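Local coordinates for lipolytic protein G-D-S-L family (Chitinophaga pinensis, PDB 4Q7Q), which is of uncertain function but probably hydrolyses ester bonds as a lipase or esterase of the GDSL (SGNH) hydrolase family, at residues Gly58-Ile63 / Asn99-Val104; Val76-Asn81 / Arg109-Lys114. All blocks are in the same frame, centred on the assembly; numbering follows the deposited sequence.

Contact 1: residues Gly58-Ile63 / Asn99-Val104; sequences GIAGNI and NGNTTV. With FMT (formic acid), chain E.
The carboxamide of N101 lies against the last turn of helix 56-61, its oxygen beside A60 and its nitrogen beside G61. OD1 of N101 rests 3.6 Å from CB of A60, while ND2 of N101 comes 3.5 Å from N of G61; these two nitrogens are both donors and do not bond. ND2 of N101 instead donates to the carbonyl oxygen of G57, and OD1 is held by S107, so the amide is gripped at both ends. It gets there because CG stands anti to the backbone N (chi1 -174°), which carries the side chain across to the helix. N101 sits at the centre of an inverse gamma turn, in the loop that leads into helix 104-118 of the SGNH hydrolase fold, and T103 is the N-cap of that helix, its hydroxyl taking the backbone N of G106. Just past the helix end, in the same segment as A60 and G61, N62 folds back on the last turn: its ND2 donates to O of G58 at 2.9 Å, nearly straight at 166° and with the acceptor close to the amide plane. The backbone N of N62 adds a weak bond to the same oxygen. An alanine here would probably cost O of G58 the stronger of its two bonds from N62 and leave the turn end less firmly closed. ND2 of N62 also makes a weak, bent bond to O2 of a formic acid molecule (3.2 Å), probably from the crystallisation liquor. O1 of the formic acid lies 3.8 Å from CA of G61, where a side chain would collide with it.

Contact 2: residues Val76-Asn81 / Arg109-Lys114; sequences VFLGTN and RIIISK
V76 and I111 are the residues whose backbones come nearest, with 8.6 Å between their CA atoms, where strand 73-77 packs against helix 104-118. This is the packing of a beta-alpha-beta crossover in the SGNH hydrolase fold: helix 104-118 lies on the way from strand 73-77 to its parallel neighbour 123-127, and here it covers the strand it follows. Beyond the strand the chain turns through G79, which, at the N-cap of helix 80-85, has a phi of 135°, at which a CB would press on the carbonyl oxygen of L78. G79 and N81 belong to a Gly-Thr-Asn-Asp sequence that matches the block III signature of the family, in which the asparagine usually contributes to the oxyanion hole; N81 probably does the same, and its ND2 is bonded to O of W54.

Across the contact no hydrogen bond forms, and the seam is wholly aliphatic and buried. I111 carries it with two branches. Its CG2 meets CG2 of V76 at 4.1 Å, the two side chains crossing at a slant. The other branch runs out extended (chi2 162°), which brings CD1 end-on to CD1 of L78 at 3.7 Å. L78 reaches out in the same manner, its CD1 anti to CA (chi2 166°), so these two chains meet tip to tip. I59 of helix 56-61 touches both L78 and I111 and continues the apolar layer, while on the neighbouring strand 123-127, L126 touches V76 and I124 touches I112.

On the exposed side of the helix, OG of S113 turns back to O of R109 at 2.8 Å, and this oxygen also accepts the helical bond from N of S113, the two donors arriving from opposite faces of the carbonyl plane.

From the N terminus the order is 58-63, 76-81, 99-104 and 109-114, so the two contacts interleave and neither nests inside the other. Contact 1 closes a loop that begins at helix 56-61, takes in strand 73-77 and helices 80-85 and 92-96, and returns just ahead of helix 104-118. Contact 2 opens within that loop, at the end of strand 73-77, and closes beyond it on helix 104-118. Their centres are about 8 Å apart, and I110 joins them, its CD1 lying 3.6 Å from CB of N101 while its side chain also packs on A60. Together they tie helix 56-61 to the loop ahead of helix 104-118, and that helix to the end of strand 73-77 in the parallel sheet.

Contact 1: residues Gly58-Ile63 / Asn99-Val104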
loop_
_atom_site.group_PDB
_atom_site.type_symbol
_atom_site.label_atom_id
_atom_site.label_comp_id
_atom_site.label_asym_id
_atom_site.label_seq_id
_atom_site.Cartn_x
_atom_site.Cartn_y
_atom_site.Cartn_z
ATOM N N GLY A 58 -5.351 5.003 -12.005
ATOM C CA GLY A 58 -6.367 4.053 -12.437
ATOM C C GLY A 58 -7.657 4.142 -11.634
ATOM O O GLY A 58 -8.764 4.083 -12.189
ATOM N N ILE A 59 -7.520 4.281 -10.318
ATOM C CA ILE A 59 -8.684 4.454 -9.465
ATOM C C ILE A 59 -9.457 5.714 -9.880
ATOM O O ILE A 59 -10.662 5.660 -10.131
ATOM C CB ILE A 59 -8.272 4.533 -7.978
ATOM C CG1 ILE A 59 -7.655 3.202 -7.511
ATOM C CG2 ILE A 59 -9.455 4.936 -7.121
ATOM C CD1 ILE A 59 -8.657 2.072 -7.321
ATOM N N ALA A 60 -8.751 6.839 -9.973
ATOM C CA ALA A 60 -9.370 8.107 -10.334
ATOM C C ALA A 60 -9.972 8.047 -11.736
ATOM O O ALA A 60 -11.073 8.543 -11.958
ATOM C CB ALA A 60 -8.351 9.243 -10.231
ATOM N N GLY A 61 -9.253 7.429 -12.672
ATOM C CA GLY A 61 -9.690 7.359 -14.057
ATOM C C GLY A 61 -10.926 6.508 -14.268
ATOM O O GLY A 61 -11.616 6.646 -15.275
ATOM N N ASN A 62 -11.201 5.620 -13.320
ATOM C CA ASN A 62 -12.356 4.729 -13.407
ATOM C C ASN A 62 -13.337 4.987 -12.283
ATOM O O ASN A 62 -14.181 4.142 -11.986
ATOM C CB ASN A 62 -11.917 3.265 -13.319
ATOM C CG ASN A 62 -11.230 2.791 -14.570
ATOM O OD1 ASN A 62 -11.881 2.416 -15.539
ATOM N ND2 ASN A 62 -9.906 2.796 -14.556
ATOM N N ILE A 63 -13.219 6.156 -11.667
ATOM C CA ILE A 63 -13.880 6.434 -10.396
ATOM C C ILE A 63 -15.406 6.272 -10.412
ATOM O O ILE A 63 -15.991 5.911 -9.394
ATOM C CB ILE A 63 -13.472 7.832 -9.853
ATOM C CG1 ILE A 63 -13.725 7.935 -8.348
ATOM C CG2 ILE A 63 -14.177 8.948 -10.615
ATOM C CD1 ILE A 63 -12.846 7.064 -7.500
ATOM N N ASN A 99 -6.464 20.080 -13.216
ATOM C CA ASN A 99 -5.483 20.024 -14.285
ATOM C C ASN A 99 -5.486 18.651 -14.938
ATOM O O ASN A 99 -4.537 18.275 -15.625
ATOM C CB ASN A 99 -4.093 20.362 -13.746
ATOM C CG ASN A 99 -4.032 21.752 -13.147
ATOM O OD1 ASN A 99 -4.743 22.658 -13.587
ATOM N ND2 ASN A 99 -3.193 21.927 -12.129
ATOM N N GLY A 100 -6.567 17.907 -14.724
ATOM C CA GLY A 100 -6.677 16.566 -15.264
ATOM C C GLY A 100 -6.096 15.501 -14.352
ATOM O O GLY A 100 -5.420 15.801 -13.367
ATOM N N ASN A 101 -6.369 14.247 -14.694
ATOM C CA ASN A 101 -5.870 13.096 -13.948
ATOM C C ASN A 101 -4.434 12.753 -14.351
ATOM O O ASN A 101 -4.146 11.646 -14.797
ATOM C CB ASN A 101 -6.798 11.909 -14.205
ATOM C CG ASN A 101 -6.454 10.705 -13.363
ATOM O OD1 ASN A 101 -5.902 10.836 -12.263
ATOM N ND2 ASN A 101 -6.768 9.520 -13.876
ATOM N N THR A 102 -3.533 13.714 -14.176
ATOM C CA THR A 102 -2.193 13.632 -14.752
ATOM C C THR A 102 -1.079 13.553 -13.717
ATOM O O THR A 102 0.100 13.405 -14.073
ATOM C CB THR A 102 -1.925 14.869 -15.598
ATOM O OG1 THR A 102 -2.045 16.033 -14.769
ATOM C CG2 THR A 102 -2.935 14.958 -16.730
ATOM N N THR A 103 -1.450 13.693 -12.447
ATOM C CA THR A 103 -0.505 13.621 -11.339
ATOM C C THR A 103 -1.199 12.924 -10.189
ATOM O O THR A 103 -2.428 12.783 -10.190
ATOM C CB THR A 103 -0.087 15.017 -10.831
ATOM O OG1 THR A 103 -1.245 15.721 -10.349
ATOM C CG2 THR A 103 0.581 15.829 -11.933
ATOM N N VAL A 104 -0.415 12.522 -9.195
ATOM C CA VAL A 104 -0.950 11.904 -7.987
ATOM C C VAL A 104 -1.867 12.869 -7.232
ATOM O O VAL A 104 -2.982 12.507 -6.849
ATOM C CB VAL A 104 0.176 11.383 -7.075
ATOM C CG1 VAL A 104 -0.406 10.794 -5.810
ATOM C CG2 VAL A 104 0.998 10.344 -7.822
HETATM C C FMT E . -6.844 3.988 -16.344
HETATM O O1 FMT E . -7.133 5.003 -15.703
HETATM O O2 FMT E . -7.031 2.818 -15.977
#

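Contact 2: residues Val76-Asn81 / Arg109-Lys114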
loop_
_atom_site.group_PDB
_atom_site.type_symbol
_atom_site.label_atom_id
_atom_site.label_comp_id
_atom_site.label_asym_id
_atom_site.label_seq_id
_atom_site.Cartn_x
_atom_site.Cartn_y
_atom_site.Cartn_z
ATOM N N VAL A 76 -8.371 5.747 1.947
ATOM C CA VAL A 76 -7.705 5.700 0.655
ATOM C C VAL A 76 -6.243 5.353 0.875
ATOM O O VAL A 76 -5.519 6.084 1.552
ATOM C CB VAL A 76 -7.816 7.047 -0.090
ATOM C CG1 VAL A 76 -7.149 6.971 -1.465
ATOM C CG2 VAL A 76 -9.284 7.449 -0.227
ATOM N N PHE A 77 -5.818 4.235 0.299
ATOM C CA PHE A 77 -4.487 3.686 0.535
ATOM C C PHE A 77 -3.880 3.389 -0.837
ATOM O O PHE A 77 -3.977 2.269 -1.348
ATOM C CB PHE A 77 -4.647 2.406 1.365
ATOM C CG PHE A 77 -3.359 1.804 1.883
ATOM C CD1 PHE A 77 -2.108 2.324 1.563
ATOM C CD2 PHE A 77 -3.418 0.679 2.696
ATOM C CE1 PHE A 77 -0.948 1.726 2.050
ATOM C CE2 PHE A 77 -2.264 0.093 3.198
ATOM C CZ PHE A 77 -1.029 0.612 2.864
ATOM N N LEU A 78 -3.278 4.414 -1.439
ATOM C CA LEU A 78 -2.796 4.359 -2.815
ATOM C C LEU A 78 -1.476 5.089 -2.953
ATOM O O LEU A 78 -1.166 5.970 -2.159
ATOM C CB LEU A 78 -3.798 5.032 -3.754
ATOM C CG LEU A 78 -5.153 4.351 -3.887
ATOM C CD1 LEU A 78 -6.141 5.309 -4.555
ATOM C CD2 LEU A 78 -5.008 3.053 -4.676
ATOM N N GLY A 79 -0.717 4.738 -3.980
ATOM C CA GLY A 79 0.457 5.501 -4.325
ATOM C C GLY A 79 1.680 4.658 -4.634
ATOM O O GLY A 79 2.537 5.064 -5.424
ATOM N N THR A 80 1.771 3.476 -4.036
ATOM C CA THR A 80 2.957 2.659 -4.238
ATOM C C THR A 80 3.104 2.244 -5.707
ATOM O O THR A 80 4.213 2.228 -6.255
ATOM C CB THR A 80 3.021 1.456 -3.260
ATOM O OG1 THR A 80 4.363 0.959 -3.216
ATOM C CG2 THR A 80 2.067 0.337 -3.657
ATOM N N ASN A 81 1.991 1.965 -6.374
ATOM C CA ASN A 81 2.071 1.603 -7.787
ATOM C C ASN A 81 2.327 2.809 -8.676
ATOM O O ASN A 81 2.992 2.680 -9.700
ATOM C CB ASN A 81 0.834 0.828 -8.234
ATOM C CG ASN A 81 0.712 -0.501 -7.529
ATOM O OD1 ASN A 81 1.718 -1.157 -7.256
ATOM N ND2 ASN A 81 -0.512 -0.902 -7.208
ATOM N N ARG A 109 -7.510 14.485 -5.916
ATOM C CA ARG A 109 -8.589 15.453 -6.072
ATOM C C ARG A 109 -9.848 14.766 -6.604
ATOM O O ARG A 109 -10.946 14.950 -6.068
ATOM C CB ARG A 109 -8.167 16.610 -6.992
ATOM C CG ARG A 109 -9.332 17.516 -7.403
ATOM C CD ARG A 109 -8.903 18.576 -8.426
ATOM N NE ARG A 109 -8.075 17.999 -9.482
ATOM C CZ ARG A 109 -8.548 17.315 -10.519
ATOM N NH1 ARG A 109 -7.709 16.812 -11.416
ATOM N NH2 ARG A 109 -9.855 17.122 -10.656
ATOM N N ILE A 110 -9.678 13.956 -7.642
ATOM C CA ILE A 110 -10.782 13.212 -8.239
ATOM C C ILE A 110 -11.412 12.235 -7.243
ATOM O O ILE A 110 -12.637 12.164 -7.113
ATOM C CB ILE A 110 -10.295 12.454 -9.496
ATOM C CG1 ILE A 110 -9.902 13.459 -10.580
ATOM C CG2 ILE A 110 -11.348 11.472 -9.997
ATOM C CD1 ILE A 110 -9.289 12.810 -11.786
ATOM N N ILE A 111 -10.571 11.498 -6.524
ATOM C CA ILE A 111 -11.053 10.494 -5.583
ATOM C C ILE A 111 -11.791 11.120 -4.405
ATOM O O ILE A 111 -12.898 10.701 -4.064
ATOM C CB ILE A 111 -9.903 9.613 -5.065
ATOM C CG1 ILE A 111 -9.321 8.787 -6.212
ATOM C CG2 ILE A 111 -10.384 8.701 -3.941
ATOM C CD1 ILE A 111 -7.938 8.212 -5.920
ATOM N N ILE A 112 -11.195 12.135 -3.793
ATOM C CA ILE A 112 -11.836 12.784 -2.652
ATOM C C ILE A 112 -13.123 13.492 -3.076
ATOM O O ILE A 112 -14.117 13.479 -2.348
ATOM C CB ILE A 112 -10.863 13.732 -1.925
ATOM C CG1 ILE A 112 -9.817 12.896 -1.185
ATOM C CG2 ILE A 112 -11.609 14.641 -0.950
ATOM C CD1 ILE A 112 -8.625 13.684 -0.711
ATOM N N SER A 113 -13.126 14.072 -4.271
ATOM C CA SER A 113 -14.344 14.700 -4.783
ATOM C C SER A 113 -15.469 13.686 -4.968
ATOM O O SER A 113 -16.621 13.972 -4.640
ATOM C CB SER A 113 -14.077 15.443 -6.090
ATOM O OG SER A 113 -13.212 16.540 -5.865
ATOM N N LYS A 114 -15.136 12.497 -5.476
ATOM C CA LYS A 114 -16.142 11.446 -5.649
ATOM C C LYS A 114 -16.724 11.020 -4.310
ATOM O O LYS A 114 -17.934 10.840 -4.174
ATOM C CB LYS A 114 -15.559 10.224 -6.353
ATOM C CG LYS A 114 -16.557 9.085 -6.526
ATOM C CD LYS A 114 -17.648 9.451 -7.522
ATOM C CE LYS A 114 -18.484 8.237 -7.902
ATOM N NZ LYS A 114 -19.597 8.609 -8.832
#